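Long-range contacts in viral structural protein 4 (Bombyx mori cytoplasmic polyhedrosis virus, PDB 6TZ0), which binds GTP and accompanies the viral RNA-dependent RNA polymerase inside the capsid, where it probably acts as an NTPase cofactor of transcription: residues Val344-Lys355 / Arg483-Gln494; Asp502-Ile510 / Leu538-Pro547. One frame throughout, in Å; residues are numbered along the deposited sequence.

Contact 1: residues Val344-Lys355 / Arg483-Gln494; sequences VINATLVVYAEK and RTLIVEGHFNAQ
The strand from Ala347 through Tyr352 and strand Thr484-Gly489 run side by side in the parallel sheet of a P-loop-type nucleotide-binding fold, and Ala347 O, Leu349 O and Val351 O each accept the amide of a residue on the partner strand. The tight part runs from the middle of this ladder to the Tyr352 end. Leu485 N reaches Ala347 O at 3.1 Å, Val487 N binds Leu349 O, and Leu349 N and Val351 N answer through Leu485 O and Val487 O. On the face carrying Thr348, Val350, Leu485 and Val487, the methyl of Thr348, CG2, meets Val487 CG2 at 4.0 Å because it stands opposite the backbone N (chi1 -53° for OG1). Farther along, the Tyr352 ring lies alongside Gly489, which has no side chain. Val350 CG1 lies over one ring face and Asn492 ND2 over the opposite one, 3.9 Å from CE2 of Tyr352, the amide plane turned 68° from the ring. The other face of the sheet carries Glu488, whose OE2 is held by His380 and whose side chain approaches Lys359 and Thr360, residues that bind GTP in another structure of this protein.

Toward the start of the strands the ladder slackens: Ala347 N to Arg483 O is a weak bond of 3.4 Å, and Ile345 and Asn346 are partly exposed beside the polymerase chain. Here Arg483, extended from CG to NE with the guanidinium turned at its last torsion, runs alongside Ile345 O, and its NH2 donates to Val344 O at 2.8 Å, with the oxygen close to the guanidinium plane.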
loop_
_atom_site.group_PDB
_atom_site.type_symbol
_atom_site.label_atom_id
_atom_site.label_comp_id
_atom_site.label_asym_id
_atom_site.label_seq_id
_atom_site.Cartn_x
_atom_site.Cartn_y
_atom_site.Cartn_z
ATOM N N VAL B 344 5.743 25.829 -9.632
ATOM C CA VAL B 344 5.949 24.891 -10.724
ATOM C C VAL B 344 6.912 25.520 -11.715
ATOM O O VAL B 344 6.685 26.642 -12.182
ATOM C CB VAL B 344 4.612 24.532 -11.397
ATOM C CG1 VAL B 344 4.839 23.729 -12.641
ATOM C CG2 VAL B 344 3.741 23.758 -10.433
ATOM N N ILE B 345 7.995 24.812 -12.031
ATOM C CA ILE B 345 8.977 25.366 -12.957
ATOM C C ILE B 345 8.505 25.226 -14.398
ATOM O O ILE B 345 8.506 26.201 -15.154
ATOM C CB ILE B 345 10.358 24.723 -12.738
ATOM C CG1 ILE B 345 10.901 25.120 -11.367
ATOM C CG2 ILE B 345 11.327 25.150 -13.821
ATOM C CD1 ILE B 345 12.152 24.406 -10.962
ATOM N N ASN B 346 8.080 24.032 -14.805
ATOM C CA ASN B 346 7.588 23.802 -16.159
ATOM C C ASN B 346 6.196 23.191 -16.115
ATOM O O ASN B 346 5.959 22.238 -15.368
ATOM C CB ASN B 346 8.518 22.879 -16.946
ATOM C CG ASN B 346 9.899 23.448 -17.110
ATOM O OD1 ASN B 346 10.877 22.854 -16.669
ATOM N ND2 ASN B 346 9.989 24.612 -17.735
ATOM N N ALA B 347 5.287 23.727 -16.928
ATOM C CA ALA B 347 3.919 23.235 -17.030
ATOM C C ALA B 347 3.647 22.815 -18.465
ATOM O O ALA B 347 3.937 23.565 -19.398
ATOM C CB ALA B 347 2.912 24.298 -16.590
ATOM N N THR B 348 3.093 21.620 -18.640
ATOM C CA THR B 348 2.906 21.054 -19.970
ATOM C C THR B 348 1.545 20.381 -20.045
ATOM O O THR B 348 1.148 19.679 -19.113
ATOM C CB THR B 348 4.027 20.053 -20.287
ATOM O OG1 THR B 348 5.299 20.674 -20.086
ATOM C CG2 THR B 348 3.945 19.577 -21.724
ATOM N N LEU B 349 0.823 20.616 -21.137
ATOM C CA LEU B 349 -0.434 19.936 -21.423
ATOM C C LEU B 349 -0.225 19.008 -22.607
ATOM O O LEU B 349 0.143 19.462 -23.692
ATOM C CB LEU B 349 -1.550 20.930 -21.736
ATOM C CG LEU B 349 -2.929 20.319 -21.965
ATOM C CD1 LEU B 349 -3.441 19.723 -20.677
ATOM C CD2 LEU B 349 -3.901 21.330 -22.523
ATOM N N VAL B 350 -0.468 17.718 -22.404
ATOM C CA VAL B 350 -0.403 16.738 -23.480
ATOM C C VAL B 350 -1.810 16.527 -24.015
ATOM O O VAL B 350 -2.729 16.200 -23.256
ATOM C CB VAL B 350 0.214 15.416 -23.006
ATOM C CG1 VAL B 350 0.215 14.407 -24.136
ATOM C CG2 VAL B 350 1.615 15.650 -22.524
ATOM N N VAL B 351 -1.983 16.715 -25.320
ATOM C CA VAL B 351 -3.278 16.601 -25.977
ATOM C C VAL B 351 -3.183 15.499 -27.020
ATOM O O VAL B 351 -2.447 15.631 -28.003
ATOM C CB VAL B 351 -3.710 17.920 -26.624
ATOM C CG1 VAL B 351 -5.019 17.737 -27.353
ATOM C CG2 VAL B 351 -3.830 18.999 -25.583
ATOM N N TYR B 352 -3.928 14.418 -26.817
ATOM C CA TYR B 352 -4.015 13.348 -27.796
ATOM C C TYR B 352 -5.237 13.535 -28.681
ATOM O O TYR B 352 -6.284 14.003 -28.233
ATOM C CB TYR B 352 -4.097 11.979 -27.132
ATOM C CG TYR B 352 -2.858 11.578 -26.395
ATOM C CD1 TYR B 352 -1.718 11.221 -27.081
ATOM C CD2 TYR B 352 -2.845 11.504 -25.013
ATOM C CE1 TYR B 352 -0.585 10.846 -26.420
ATOM C CE2 TYR B 352 -1.719 11.114 -24.341
ATOM C CZ TYR B 352 -0.590 10.789 -25.054
ATOM O OH TYR B 352 0.547 10.397 -24.401
ATOM N N ALA B 353 -5.093 13.147 -29.941
ATOM C CA ALA B 353 -6.182 13.246 -30.898
ATOM C C ALA B 353 -5.942 12.244 -32.010
ATOM O O ALA B 353 -4.815 11.800 -32.235
ATOM C CB ALA B 353 -6.300 14.657 -31.473
ATOM N N GLU B 354 -7.020 11.890 -32.702
ATOM C CA GLU B 354 -6.878 11.049 -33.877
ATOM C C GLU B 354 -6.269 11.841 -35.023
ATOM O O GLU B 354 -6.464 13.050 -35.154
ATOM C CB GLU B 354 -8.219 10.460 -34.308
ATOM C CG GLU B 354 -8.752 9.365 -33.403
ATOM C CD GLU B 354 -10.036 8.755 -33.924
ATOM O OE1 GLU B 354 -10.568 9.259 -34.932
ATOM O OE2 GLU B 354 -10.518 7.770 -33.333
ATOM N N LYS B 355 -5.517 11.135 -35.848
ATOM C CA LYS B 355 -4.812 11.715 -36.978
ATOM C C LYS B 355 -5.830 12.084 -38.045
ATOM O O LYS B 355 -6.326 11.222 -38.772
ATOM C CB LYS B 355 -3.786 10.715 -37.491
ATOM C CG LYS B 355 -2.870 11.238 -38.545
ATOM C CD LYS B 355 -1.804 10.229 -38.857
ATOM C CE LYS B 355 -0.937 10.730 -39.970
ATOM N NZ LYS B 355 -0.240 11.975 -39.558
ATOM N N ARG B 483 8.180 28.428 -20.894
ATOM C CA ARG B 483 7.830 27.769 -19.641
ATOM C C ARG B 483 6.621 26.856 -19.806
ATOM O O ARG B 483 6.613 25.724 -19.309
ATOM C CB ARG B 483 7.566 28.819 -18.566
ATOM C CG ARG B 483 7.110 28.226 -17.274
ATOM C CD ARG B 483 6.795 29.256 -16.234
ATOM N NE ARG B 483 6.280 28.607 -15.039
ATOM C CZ ARG B 483 4.994 28.355 -14.835
ATOM N NH1 ARG B 483 4.099 28.712 -15.740
ATOM N NH2 ARG B 483 4.602 27.759 -13.722
ATOM N N THR B 484 5.589 27.330 -20.493
ATOM C CA THR B 484 4.367 26.565 -20.693
ATOM C C THR B 484 4.361 26.004 -22.107
ATOM O O THR B 484 4.371 26.763 -23.078
ATOM C CB THR B 484 3.134 27.431 -20.448
ATOM O OG1 THR B 484 3.118 28.506 -21.387
ATOM C CG2 THR B 484 3.169 28.016 -19.052
ATOM N N LEU B 485 4.347 24.679 -22.216
ATOM C CA LEU B 485 4.300 23.985 -23.493
ATOM C C LEU B 485 2.965 23.283 -23.687
ATOM O O LEU B 485 2.313 22.865 -22.728
ATOM C CB LEU B 485 5.408 22.940 -23.613
ATOM C CG LEU B 485 6.856 23.368 -23.789
ATOM C CD1 LEU B 485 7.750 22.149 -23.717
ATOM C CD2 LEU B 485 7.036 24.074 -25.117
ATOM N N ILE B 486 2.573 23.156 -24.949
ATOM C CA ILE B 486 1.434 22.347 -25.356
ATOM C C ILE B 486 1.949 21.374 -26.401
ATOM O O ILE B 486 2.339 21.785 -27.500
ATOM C CB ILE B 486 0.284 23.193 -25.908
ATOM C CG1 ILE B 486 -0.303 24.064 -24.803
ATOM C CG2 ILE B 486 -0.791 22.304 -26.492
ATOM C CD1 ILE B 486 -1.244 25.096 -25.310
ATOM N N VAL B 487 1.967 20.092 -26.059
ATOM C CA VAL B 487 2.560 19.057 -26.894
ATOM C C VAL B 487 1.454 18.122 -27.354
ATOM O O VAL B 487 0.609 17.711 -26.551
ATOM C CB VAL B 487 3.654 18.292 -26.126
ATOM C CG1 VAL B 487 4.262 17.213 -26.988
ATOM C CG2 VAL B 487 4.720 19.249 -25.636
ATOM N N GLU B 488 1.443 17.802 -28.640
ATOM C CA GLU B 488 0.476 16.883 -29.213
ATOM C C GLU B 488 1.092 15.496 -29.358
ATOM O O GLU B 488 2.300 15.341 -29.531
ATOM C CB GLU B 488 0.013 17.389 -30.573
ATOM C CG GLU B 488 -0.617 18.751 -30.552
ATOM C CD GLU B 488 -0.958 19.228 -31.944
ATOM O OE1 GLU B 488 -0.648 18.505 -32.910
ATOM O OE2 GLU B 488 -1.518 20.332 -32.076
ATOM N N GLY B 489 0.238 14.476 -29.287
ATOM C CA GLY B 489 0.687 13.108 -29.420
ATOM C C GLY B 489 -0.275 12.302 -30.267
ATOM O O GLY B 489 -1.392 12.733 -30.547
ATOM N N HIS B 490 0.177 11.121 -30.681
ATOM C CA HIS B 490 -0.667 10.250 -31.483
ATOM C C HIS B 490 -1.246 9.062 -30.736
ATOM O O HIS B 490 -2.301 8.575 -31.138
ATOM C CB HIS B 490 0.081 9.711 -32.704
ATOM C CG HIS B 490 0.296 10.719 -33.786
ATOM N ND1 HIS B 490 1.528 11.265 -34.064
ATOM C CD2 HIS B 490 -0.576 11.311 -34.632
ATOM C CE1 HIS B 490 1.414 12.111 -35.073
ATOM N NE2 HIS B 490 0.144 12.170 -35.423
ATOM N N PHE B 491 -0.603 8.582 -29.676
ATOM C CA PHE B 491 -1.073 7.368 -29.021
ATOM C C PHE B 491 -0.563 7.306 -27.591
ATOM O O PHE B 491 0.419 7.956 -27.235
ATOM C CB PHE B 491 -0.677 6.115 -29.808
ATOM C CG PHE B 491 0.791 6.002 -30.118
ATOM C CD1 PHE B 491 1.305 6.537 -31.287
ATOM C CD2 PHE B 491 1.644 5.315 -29.275
ATOM C CE1 PHE B 491 2.638 6.427 -31.585
ATOM C CE2 PHE B 491 2.981 5.198 -29.575
ATOM C CZ PHE B 491 3.476 5.757 -30.733
ATOM N N ASN B 492 -1.245 6.494 -26.781
ATOM C CA ASN B 492 -1.055 6.509 -25.335
ATOM C C ASN B 492 0.266 5.913 -24.875
ATOM O O ASN B 492 0.598 6.057 -23.697
ATOM C CB ASN B 492 -2.178 5.757 -24.625
ATOM C CG ASN B 492 -3.507 6.444 -24.749
ATOM O OD1 ASN B 492 -4.463 5.873 -25.254
ATOM N ND2 ASN B 492 -3.574 7.686 -24.297
ATOM N N ALA B 493 1.020 5.242 -25.744
ATOM C CA ALA B 493 2.308 4.718 -25.313
ATOM C C ALA B 493 3.360 5.808 -25.195
ATOM O O ALA B 493 4.427 5.563 -24.631
ATOM C CB ALA B 493 2.794 3.635 -26.270
ATOM N N GLN B 494 3.081 6.999 -25.705
ATOM C CA GLN B 494 3.947 8.150 -25.530
ATOM C C GLN B 494 3.791 8.808 -24.167
ATOM O O GLN B 494 4.479 9.791 -23.900
ATOM C CB GLN B 494 3.668 9.156 -26.639
ATOM C CG GLN B 494 4.055 8.635 -27.994
ATOM C CD GLN B 494 3.663 9.557 -29.107
ATOM O OE1 GLN B 494 3.009 10.568 -28.886
ATOM N NE2 GLN B 494 4.062 9.216 -30.318
#

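Contact 2: residues Asp502-Ile510 / Leu538-Pro547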
loop_
_atom_site.group_PDB
_atom_site.type_symbol
_atom_site.label_atom_id
_atom_site.label_comp_id
_atom_site.label_asym_id
_atom_site.label_seq_id
_atom_site.Cartn_x
_atom_site.Cartn_y
_atom_site.Cartn_z
ATOM N N ASP B 502 0.916 16.312 -15.405
ATOM C CA ASP B 502 -0.125 15.762 -14.566
ATOM C C ASP B 502 -1.473 15.876 -15.248
ATOM O O ASP B 502 -2.476 15.425 -14.691
ATOM C CB ASP B 502 -0.162 16.494 -13.221
ATOM C CG ASP B 502 -0.710 15.649 -12.109
ATOM O OD1 ASP B 502 -1.085 14.492 -12.369
ATOM O OD2 ASP B 502 -0.731 16.142 -10.964
ATOM N N THR B 503 -1.528 16.488 -16.426
ATOM C CA THR B 503 -2.769 16.749 -17.142
ATOM C C THR B 503 -2.605 16.304 -18.586
ATOM O O THR B 503 -1.940 16.981 -19.373
ATOM C CB THR B 503 -3.134 18.230 -17.085
ATOM O OG1 THR B 503 -2.022 19.004 -17.540
ATOM C CG2 THR B 503 -3.509 18.660 -15.685
ATOM N N THR B 504 -3.211 15.178 -18.933
ATOM C CA THR B 504 -3.300 14.740 -20.317
ATOM C C THR B 504 -4.753 14.464 -20.670
ATOM O O THR B 504 -5.458 13.760 -19.941
ATOM C CB THR B 504 -2.398 13.521 -20.583
ATOM O OG1 THR B 504 -2.707 12.943 -21.856
ATOM C CG2 THR B 504 -2.481 12.494 -19.499
ATOM N N VAL B 505 -5.203 15.067 -21.765
ATOM C CA VAL B 505 -6.579 14.976 -22.219
ATOM C C VAL B 505 -6.589 14.343 -23.599
ATOM O O VAL B 505 -5.556 14.193 -24.247
ATOM C CB VAL B 505 -7.279 16.346 -22.254
ATOM C CG1 VAL B 505 -7.333 16.940 -20.878
ATOM C CG2 VAL B 505 -6.565 17.276 -23.207
ATOM N N LEU B 506 -7.784 13.984 -24.050
ATOM C CA LEU B 506 -7.989 13.493 -25.402
ATOM C C LEU B 506 -8.985 14.407 -26.094
ATOM O O LEU B 506 -10.032 14.730 -25.529
ATOM C CB LEU B 506 -8.472 12.043 -25.394
ATOM C CG LEU B 506 -8.374 11.226 -26.683
ATOM C CD1 LEU B 506 -8.081 9.796 -26.324
ATOM C CD2 LEU B 506 -9.642 11.273 -27.485
ATOM N N LEU B 507 -8.658 14.807 -27.314
ATOM C CA LEU B 507 -9.446 15.762 -28.075
ATOM C C LEU B 507 -10.300 15.056 -29.118
ATOM O O LEU B 507 -9.826 14.169 -29.829
ATOM C CB LEU B 507 -8.509 16.779 -28.735
ATOM C CG LEU B 507 -8.960 17.904 -29.664
ATOM C CD1 LEU B 507 -8.112 19.112 -29.471
ATOM C CD2 LEU B 507 -8.744 17.447 -31.073
ATOM N N ARG B 508 -11.566 15.461 -29.204
ATOM C CA ARG B 508 -12.458 15.052 -30.277
ATOM C C ARG B 508 -12.974 16.294 -30.983
ATOM O O ARG B 508 -13.232 17.312 -30.340
ATOM C CB ARG B 508 -13.646 14.240 -29.763
ATOM C CG ARG B 508 -13.310 12.964 -29.038
ATOM C CD ARG B 508 -12.738 11.905 -29.944
ATOM N NE ARG B 508 -12.494 10.667 -29.211
ATOM C CZ ARG B 508 -13.333 9.642 -29.179
ATOM N NH1 ARG B 508 -14.455 9.696 -29.870
ATOM N NH2 ARG B 508 -13.039 8.559 -28.479
ATOM N N THR B 509 -13.119 16.217 -32.302
ATOM C CA THR B 509 -13.641 17.319 -33.101
ATOM C C THR B 509 -14.800 16.840 -33.962
ATOM O O THR B 509 -15.244 15.694 -33.869
ATOM C CB THR B 509 -12.564 17.934 -33.999
ATOM O OG1 THR B 509 -12.003 16.921 -34.839
ATOM C CG2 THR B 509 -11.481 18.584 -33.185
ATOM N N ILE B 510 -15.295 17.739 -34.807
ATOM C CA ILE B 510 -16.305 17.387 -35.792
ATOM C C ILE B 510 -15.628 16.935 -37.083
ATOM O O ILE B 510 -15.747 17.565 -38.139
ATOM C CB ILE B 510 -17.233 18.593 -36.031
ATOM C CG1 ILE B 510 -16.416 19.876 -36.211
ATOM C CG2 ILE B 510 -18.153 18.790 -34.860
ATOM C CD1 ILE B 510 -17.086 20.840 -37.085
ATOM N N LEU B 538 -4.523 4.002 -29.699
ATOM C CA LEU B 538 -5.091 5.073 -28.877
ATOM C C LEU B 538 -6.541 4.780 -28.519
ATOM O O LEU B 538 -7.451 5.059 -29.318
ATOM C CB LEU B 538 -4.995 6.422 -29.584
ATOM C CG LEU B 538 -5.525 7.708 -28.932
ATOM C CD1 LEU B 538 -4.752 8.084 -27.695
ATOM C CD2 LEU B 538 -5.519 8.860 -29.911
ATOM N N PRO B 539 -6.805 4.228 -27.346
ATOM C CA PRO B 539 -8.170 4.178 -26.822
ATOM C C PRO B 539 -8.561 5.526 -26.228
ATOM O O PRO B 539 -7.800 6.488 -26.242
ATOM C CB PRO B 539 -8.089 3.116 -25.732
ATOM C CG PRO B 539 -6.888 2.361 -26.022
ATOM C CD PRO B 539 -5.926 3.297 -26.632
ATOM N N ALA B 540 -9.770 5.575 -25.689
ATOM C CA ALA B 540 -10.251 6.757 -24.979
ATOM C C ALA B 540 -10.114 6.565 -23.473
ATOM O O ALA B 540 -11.090 6.556 -22.731
ATOM C CB ALA B 540 -11.695 7.052 -25.370
ATOM N N LEU B 541 -8.875 6.417 -23.020
ATOM C CA LEU B 541 -8.601 6.130 -21.622
ATOM C C LEU B 541 -8.197 7.361 -20.826
ATOM O O LEU B 541 -8.033 7.261 -19.610
ATOM C CB LEU B 541 -7.526 5.047 -21.508
ATOM C CG LEU B 541 -7.985 3.692 -22.056
ATOM C CD1 LEU B 541 -6.894 2.651 -22.031
ATOM C CD2 LEU B 541 -9.192 3.188 -21.306
ATOM N N HIS B 542 -8.046 8.512 -21.468
ATOM C CA HIS B 542 -7.920 9.784 -20.775
ATOM C C HIS B 542 -9.204 10.581 -20.942
ATOM O O HIS B 542 -10.109 10.178 -21.675
ATOM C CB HIS B 542 -6.710 10.567 -21.279
ATOM C CG HIS B 542 -5.408 9.920 -20.938
ATOM N ND1 HIS B 542 -4.692 9.161 -21.835
ATOM C CD2 HIS B 542 -4.738 9.845 -19.766
ATOM C CE1 HIS B 542 -3.607 8.696 -21.245
ATOM N NE2 HIS B 542 -3.614 9.092 -19.987
ATOM N N THR B 543 -9.287 11.707 -20.237
ATOM C CA THR B 543 -10.527 12.472 -20.201
ATOM C C THR B 543 -10.770 13.141 -21.547
ATOM O O THR B 543 -9.871 13.762 -22.115
ATOM C CB THR B 543 -10.487 13.527 -19.100
ATOM O OG1 THR B 543 -9.584 14.568 -19.475
ATOM C CG2 THR B 543 -9.993 12.922 -17.817
ATOM N N THR B 544 -11.982 12.996 -22.063
ATOM C CA THR B 544 -12.321 13.487 -23.388
ATOM C C THR B 544 -12.774 14.936 -23.299
ATOM O O THR B 544 -13.649 15.272 -22.498
ATOM C CB THR B 544 -13.413 12.619 -24.009
ATOM O OG1 THR B 544 -12.942 11.271 -24.104
ATOM C CG2 THR B 544 -13.761 13.108 -25.386
ATOM N N VAL B 545 -12.157 15.795 -24.107
ATOM C CA VAL B 545 -12.396 17.231 -24.080
ATOM C C VAL B 545 -12.699 17.685 -25.503
ATOM O O VAL B 545 -12.014 17.274 -26.444
ATOM C CB VAL B 545 -11.183 17.994 -23.509
ATOM C CG1 VAL B 545 -11.435 19.463 -23.489
ATOM C CG2 VAL B 545 -10.862 17.543 -22.109
ATOM N N TYR B 546 -13.735 18.511 -25.666
ATOM C CA TYR B 546 -14.065 19.165 -26.922
ATOM C C TYR B 546 -13.434 20.551 -26.978
ATOM O O TYR B 546 -13.024 21.086 -25.946
ATOM C CB TYR B 546 -15.582 19.253 -27.076
ATOM C CG TYR B 546 -16.236 17.918 -27.297
ATOM C CD1 TYR B 546 -16.065 17.235 -28.489
ATOM C CD2 TYR B 546 -17.070 17.369 -26.342
ATOM C CE1 TYR B 546 -16.662 16.022 -28.700
ATOM C CE2 TYR B 546 -17.681 16.159 -26.552
ATOM C CZ TYR B 546 -17.477 15.490 -27.732
ATOM O OH TYR B 546 -18.086 14.279 -27.945
ATOM N N PRO B 547 -13.299 21.150 -28.176
ATOM C CA PRO B 547 -12.700 22.496 -28.258
ATOM C C PRO B 547 -13.440 23.603 -27.520
ATOM O O PRO B 547 -12.782 24.489 -26.951
ATOM C CB PRO B 547 -12.670 22.755 -29.768
ATOM C CG PRO B 547 -12.526 21.435 -30.356
ATOM C CD PRO B 547 -13.328 20.512 -29.507
#
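Leu506 is gripped through both sides of its backbone by the edge strand Thr543-Val545, the outermost parallel strand on this side of the P-loop-type sheet. Its N donates to Thr543 O at 2.9 Å, and its O accepts from Val545 N at 2.8 Å; a weaker bond from Arg508 N to Val545 O prolongs the pairing. The axes of the two short segments diverge by 51°.

Side chains pack around this core on both faces. Val505 CB touches Val545 CG2 at 3.8 Å, on the face covered by helix 326-340. On the other face, the CD1 branch of Leu506 reaches the loop before the edge strand, against Leu538 CD1 and the carbonyl oxygen of Pro539. Arg508 lies over the same face, its CG against Thr544 CG2 at 3.7 Å and its NH2 beside Ala540 CB.

At the start of the contact, the His542 ring is packed by Thr504: OG1 lies above the centre of one face and CG2 approaches CD2 at 3.5 Å. A weak hydrogen bond from His542 NE2 to Glu634 of the polymerase chain ties the ring to that subunit, and Leu541 O is bound by Ser616 of the same chain. Beyond the strands, Thr509 OG1 binds Ala357 O, linking this segment to the P-loop. Tyr546, N-cap of helix 547-556, has its N bound by Glu549 OE1, and the next residue, Pro547, sets CD 3.3 Å from Arg508 O.

Contacts 1 and 2 occupy one five-stranded parallel sheet, ordered 378-381, 484-489, 347-353, 504-507, 543-545, with their centres about 11 Å apart. They come in series along the chain: 347-353 pairs with 484-489 first, and 504-507 then pairs with 543-545 after two helices, 513-518 and 524-537. The two contacts are joined where strands 347-353 and 504-507 are neighbours, through the probable hydrogen bonds of Tyr352 O to Leu507 N at 2.7 Å and Tyr352 N to Val505 O at 3.1 Å. Together they supply four of the five strands of the sheet that flanks the GTP-binding P-loop, and both border the polymerase chain, contact 2 more extensively.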